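Local structure of UTP--glucose-1-phosphate uridylyltransferase (Acinetobacter baumannii, 6IKX) at residues 44-57 with 92-104. The protein catalyses the formation of UDP-glucose and diphosphate from UTP and glucose 1-phosphate, and may play a role in stationary-phase survival. The protein carries 1 engineered substitution. Numbering follows the deposited sequence.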
loop_
_atom_site.group_PDB
_atom_site.type_symbol
_atom_site.label_atom_id
_atom_site.label_comp_id
_atom_site.label_asym_id
_atom_site.label_seq_id
_atom_site.Cartn_x
_atom_site.Cartn_y
_atom_site.Cartn_z
ATOM N N VAL A 44 -22.408 13.337 8.279
ATOM C CA VAL A 44 -22.832 14.119 7.088
ATOM C C VAL A 44 -24.309 14.490 7.263
ATOM O O VAL A 44 -24.665 15.652 6.972
ATOM C CB VAL A 44 -22.538 13.314 5.810
ATOM C CG1 VAL A 44 -23.400 13.771 4.643
ATOM C CG2 VAL A 44 -21.055 13.403 5.434
ATOM N N GLU A 45 -25.100 13.574 7.813
ATOM C CA GLU A 45 -26.555 13.751 8.062
ATOM C C GLU A 45 -26.836 14.541 9.353
ATOM O O GLU A 45 -28.024 14.688 9.681
ATOM C CB GLU A 45 -27.248 12.386 8.097
ATOM C CG GLU A 45 -27.777 11.981 6.734
ATOM C CD GLU A 45 -27.956 10.493 6.568
ATOM O OE1 GLU A 45 -28.292 9.867 7.571
ATOM O OE2 GLU A 45 -27.741 9.975 5.450
ATOM N N ALA A 46 -25.803 15.038 10.048
ATOM C CA ALA A 46 -25.908 16.031 11.137
ATOM C C ALA A 46 -25.253 17.345 10.705
ATOM O O ALA A 46 -24.997 18.224 11.567
ATOM C CB ALA A 46 -25.271 15.449 12.366
ATOM N N GLY A 47 -24.989 17.460 9.405
ATOM C CA GLY A 47 -24.519 18.681 8.731
ATOM C C GLY A 47 -23.012 18.806 8.753
ATOM O O GLY A 47 -22.531 19.921 8.482
ATOM N N ILE A 48 -22.267 17.728 9.034
ATOM C CA ILE A 48 -20.779 17.802 8.948
ATOM C C ILE A 48 -20.403 17.902 7.469
ATOM O O ILE A 48 -21.045 17.241 6.612
ATOM C CB ILE A 48 -20.071 16.635 9.678
ATOM C CG1 ILE A 48 -20.428 16.601 11.170
ATOM C CG2 ILE A 48 -18.550 16.672 9.452
ATOM C CD1 ILE A 48 -19.965 17.822 11.940
ATOM N N GLU A 49 -19.362 18.669 7.198
ATOM C CA GLU A 49 -18.879 18.967 5.830
ATOM C C GLU A 49 -17.425 18.559 5.633
ATOM O O GLU A 49 -17.061 18.356 4.468
ATOM C CB GLU A 49 -19.023 20.470 5.573
ATOM C CG GLU A 49 -20.472 20.853 5.305
ATOM C CD GLU A 49 -20.741 22.315 5.005
ATOM O OE1 GLU A 49 -19.780 23.127 5.022
ATOM O OE2 GLU A 49 -21.920 22.633 4.781
ATOM N N GLN A 50 -16.624 18.572 6.702
ATOM C CA GLN A 50 -15.180 18.248 6.698
ATOM C C GLN A 50 -14.949 17.081 7.666
ATOM O O GLN A 50 -15.094 17.299 8.933
ATOM C CB GLN A 50 -14.337 19.458 7.095
ATOM C CG GLN A 50 -12.858 19.316 6.717
ATOM C CD GLN A 50 -12.009 20.452 7.233
ATOM O OE1 GLN A 50 -12.203 20.976 8.333
ATOM N NE2 GLN A 50 -11.047 20.857 6.429
ATOM N N ILE A 51 -14.681 15.891 7.088
ATOM C CA ILE A 51 -14.334 14.631 7.807
ATOM C C ILE A 51 -12.823 14.649 8.017
ATOM O O ILE A 51 -12.083 14.665 7.033
ATOM C CB ILE A 51 -14.847 13.400 7.039
ATOM C CG1 ILE A 51 -16.380 13.361 7.031
ATOM C CG2 ILE A 51 -14.277 12.101 7.611
ATOM C CD1 ILE A 51 -16.993 13.366 8.417
ATOM N N ILE A 52 -12.374 14.754 9.261
ATOM C CA ILE A 52 -10.921 14.824 9.592
ATOM C C ILE A 52 -10.514 13.471 10.166
ATOM O O ILE A 52 -10.783 13.255 11.364
ATOM C CB ILE A 52 -10.628 15.983 10.559
ATOM C CG1 ILE A 52 -11.273 17.280 10.062
ATOM C CG2 ILE A 52 -9.120 16.136 10.776
ATOM C CD1 ILE A 52 -11.150 18.452 11.012
ATOM N N LEU A 53 -9.970 12.581 9.328
ATOM C CA LEU A 53 -9.501 11.224 9.747
ATOM C C LEU A 53 -8.128 11.382 10.433
ATOM O O LEU A 53 -7.206 11.855 9.760
ATOM C CB LEU A 53 -9.341 10.327 8.504
ATOM C CG LEU A 53 -10.578 10.079 7.656
ATOM C CD1 LEU A 53 -10.247 9.218 6.465
ATOM C CD2 LEU A 53 -11.677 9.433 8.450
ATOM N N VAL A 54 -7.973 11.039 11.709
ATOM C CA VAL A 54 -6.625 10.963 12.341
ATOM C C VAL A 54 -6.161 9.530 12.137
ATOM O O VAL A 54 -6.786 8.612 12.722
ATOM C CB VAL A 54 -6.643 11.365 13.829
ATOM C CG1 VAL A 54 -5.250 11.433 14.411
ATOM C CG2 VAL A 54 -7.307 12.706 14.017
ATOM N N THR A 55 -5.137 9.322 11.316
ATOM C CA THR A 55 -4.910 7.954 10.785
ATOM C C THR A 55 -3.482 7.432 11.030
ATOM O O THR A 55 -2.607 8.104 11.580
ATOM C CB THR A 55 -5.401 7.887 9.323
ATOM O OG1 THR A 55 -5.670 6.512 9.035
ATOM C CG2 THR A 55 -4.458 8.497 8.313
ATOM N N HIS A 56 -3.316 6.179 10.686
ATOM C CA HIS A 56 -2.063 5.402 10.770
ATOM C C HIS A 56 -1.657 5.058 9.344
ATOM O O HIS A 56 -2.587 4.822 8.495
ATOM C CB HIS A 56 -2.323 4.178 11.654
ATOM C CG HIS A 56 -1.124 3.367 11.971
ATOM N ND1 HIS A 56 -0.896 2.142 11.377
ATOM C CD2 HIS A 56 -0.103 3.585 12.815
ATOM C CE1 HIS A 56 0.227 1.636 11.846
ATOM N NE2 HIS A 56 0.731 2.506 12.732
ATOM N N SER A 57 -0.345 4.962 9.136
ATOM C CA SER A 57 0.336 4.532 7.885
ATOM C C SER A 57 -0.230 3.209 7.343
ATOM O O SER A 57 -0.045 2.971 6.167
ATOM C CB SER A 57 1.838 4.430 8.109
ATOM O OG SER A 57 2.109 3.419 9.068
ATOM N N VAL A 92 -19.901 10.009 -0.601
ATOM C CA VAL A 92 -20.190 11.255 0.165
ATOM C C VAL A 92 -20.654 12.345 -0.805
ATOM O O VAL A 92 -20.289 12.365 -1.974
ATOM C CB VAL A 92 -18.986 11.695 1.025
ATOM C CG1 VAL A 92 -17.816 12.202 0.178
ATOM N N PRO A 93 -21.469 13.312 -0.341
ATOM C CA PRO A 93 -21.912 14.426 -1.175
ATOM C C PRO A 93 -20.774 15.316 -1.688
ATOM O O PRO A 93 -19.686 15.239 -1.168
ATOM C CB PRO A 93 -22.781 15.255 -0.208
ATOM C CG PRO A 93 -23.256 14.215 0.769
ATOM C CD PRO A 93 -21.993 13.414 1.025
ATOM N N GLU A 94 -21.094 16.153 -2.673
ATOM C CA GLU A 94 -20.163 17.049 -3.420
ATOM C C GLU A 94 -19.480 18.016 -2.452
ATOM O O GLU A 94 -18.270 18.149 -2.560
ATOM C CB GLU A 94 -20.891 17.848 -4.514
ATOM C CG GLU A 94 -22.383 18.115 -4.258
ATOM C CD GLU A 94 -23.340 17.060 -4.821
ATOM O OE1 GLU A 94 -23.877 16.240 -4.012
ATOM O OE2 GLU A 94 -23.552 17.048 -6.072
ATOM N N HIS A 95 -20.241 18.625 -1.536
ATOM C CA HIS A 95 -19.787 19.634 -0.541
ATOM C C HIS A 95 -18.997 19.054 0.660
ATOM O O HIS A 95 -18.647 19.861 1.541
ATOM C CB HIS A 95 -21.011 20.381 -0.023
ATOM C CG HIS A 95 -21.956 19.532 0.752
ATOM N ND1 HIS A 95 -22.020 19.584 2.139
ATOM C CD2 HIS A 95 -22.901 18.651 0.356
ATOM C CE1 HIS A 95 -22.963 18.773 2.566
ATOM N NE2 HIS A 95 -23.524 18.196 1.483
ATOM N N VAL A 96 -18.757 17.737 0.744
ATOM C CA VAL A 96 -18.074 17.102 1.906
ATOM C C VAL A 96 -16.648 16.763 1.474
ATOM O O VAL A 96 -16.478 16.068 0.468
ATOM C CB VAL A 96 -18.830 15.864 2.427
ATOM C CG1 VAL A 96 -18.012 15.061 3.436
ATOM C CG2 VAL A 96 -20.173 16.250 3.029
ATOM N N SER A 97 -15.659 17.244 2.209
ATOM C CA SER A 97 -14.244 16.912 1.946
ATOM C C SER A 97 -13.803 15.901 3.012
ATOM O O SER A 97 -14.317 15.975 4.126
ATOM C CB SER A 97 -13.423 18.175 1.935
ATOM O OG SER A 97 -13.769 18.965 3.057
ATOM N N VAL A 98 -12.936 14.954 2.667
ATOM C CA VAL A 98 -12.313 14.022 3.638
ATOM C C VAL A 98 -10.829 14.349 3.724
ATOM O O VAL A 98 -10.206 14.361 2.687
ATOM C CB VAL A 98 -12.532 12.573 3.208
ATOM C CG1 VAL A 98 -11.857 11.628 4.199
ATOM C CG2 VAL A 98 -14.014 12.280 3.081
ATOM N N ILE A 99 -10.313 14.583 4.924
ATOM C CA ILE A 99 -8.948 15.127 5.203
ATOM C C ILE A 99 -8.167 14.111 6.040
ATOM O O ILE A 99 -8.765 13.488 6.943
ATOM C CB ILE A 99 -9.034 16.433 6.007
ATOM C CG1 ILE A 99 -9.898 17.477 5.304
ATOM C CG2 ILE A 99 -7.640 16.960 6.302
ATOM C CD1 ILE A 99 -9.480 17.747 3.874
ATOM N N SER A 100 -6.858 14.022 5.841
ATOM C CA SER A 100 -6.012 13.085 6.613
ATOM C C SER A 100 -4.929 13.834 7.372
ATOM O O SER A 100 -4.281 14.739 6.777
ATOM C CB SER A 100 -5.401 12.059 5.722
ATOM O OG SER A 100 -6.250 10.934 5.684
ATOM N N VAL A 101 -4.719 13.405 8.614
ATOM C CA VAL A 101 -3.502 13.743 9.394
ATOM C C VAL A 101 -3.125 12.474 10.141
ATOM O O VAL A 101 -4.009 11.631 10.417
ATOM C CB VAL A 101 -3.749 14.956 10.318
ATOM C CG1 VAL A 101 -4.725 14.612 11.441
ATOM C CG2 VAL A 101 -2.440 15.512 10.859
ATOM N N ARG A 102 -1.828 12.307 10.350
ATOM C CA ARG A 102 -1.239 11.098 10.986
ATOM C C ARG A 102 -1.105 11.303 12.487
ATOM O O ARG A 102 -0.521 12.316 12.890
ATOM C CB ARG A 102 0.140 10.794 10.380
ATOM C CG ARG A 102 0.036 10.325 8.942
ATOM C CD ARG A 102 -0.722 9.013 8.754
ATOM N NE ARG A 102 -0.677 8.513 7.377
ATOM C CZ ARG A 102 0.377 7.954 6.773
ATOM N NH1 ARG A 102 1.538 7.809 7.386
ATOM N NH2 ARG A 102 0.288 7.574 5.516
ATOM N N GLN A 103 -1.600 10.351 13.281
ATOM C CA GLN A 103 -1.158 10.169 14.693
ATOM C C GLN A 103 0.213 9.504 14.671
ATOM O O GLN A 103 0.277 8.334 14.344
ATOM C CB GLN A 103 -2.092 9.256 15.472
ATOM C CG GLN A 103 -1.652 9.091 16.915
ATOM C CD GLN A 103 -2.809 8.665 17.768
ATOM O OE1 GLN A 103 -3.684 7.931 17.307
ATOM N NE2 GLN A 103 -2.791 9.095 19.021
ATOM N N PRO A 104 1.336 10.223 14.904
ATOM C CA PRO A 104 2.666 9.656 14.689
ATOM C C PRO A 104 2.994 8.432 15.559
ATOM O O PRO A 104 3.708 7.562 15.079
ATOM C CB PRO A 104 3.627 10.824 15.020
ATOM C CG PRO A 104 2.816 11.814 15.808
ATOM C CD PRO A 104 1.392 11.633 15.328
HETATM O O HOH W 1 -15.882 20.238 2.492
#
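Arg-102 meets Thr-55 and Ser-57 because its chain bends at chi2 (-63°), with CG beside its own backbone N. Arg-102 CD then lies 3.8 Å from Thr-55 CG2, which sits near the edge of the guanidinium, while Ser-57 CA and His-56 C lie over one face; Arg-102 NH1 comes within 3.5 Å of Ser-57 CB. The charged end is turned to a second subunit, where NH1 forms a salt bridge with Asp-67 and a hydrogen bond with Asn-64 of that subunit. At the other end, Val-44 holds CG1 anti to its backbone N (chi1 158°), which sends this methyl to the Pro-93 ring and leaves Val-44 CG2 3.8 Å from Val-96 CG2. Between these ends, strands 50-55 and 97-102 run parallel, 4.7 Å apart at closest approach and inclined by 27°. Seven backbone hydrogen bonds alternate in direction from Ser-97 N to Glu-49 O through Gln-103 N to Thr-55 O; Ile-51, Leu-53 and Thr-55 each use both N-H and C=O, and Glu-49 its C=O. On one face of the sheet Leu-53 CD1 packs on Val-98 CG1 at 3.7 Å; on the other, the extended Gln-50 chain brings Gln-50 NE2 to 3.7 Å from Ile-99 CG1. One water accompanies the start of the pairing, donating to Glu-49 O and to His-95 O (2.9 Å). Strand 4-8 pairs with the other edge of 50-55, so the latter is an interior strand. The side chain of Gln-103, whose backbone N gives the last bond, is held through NE2 by His-111 ND1 and Gly-108 O. Gln-103 binds UTP and UDP-glucose, so these parallel strands end at the nucleotide site, as in the Rossmann-like GT-A fold of nucleotidyltransferases.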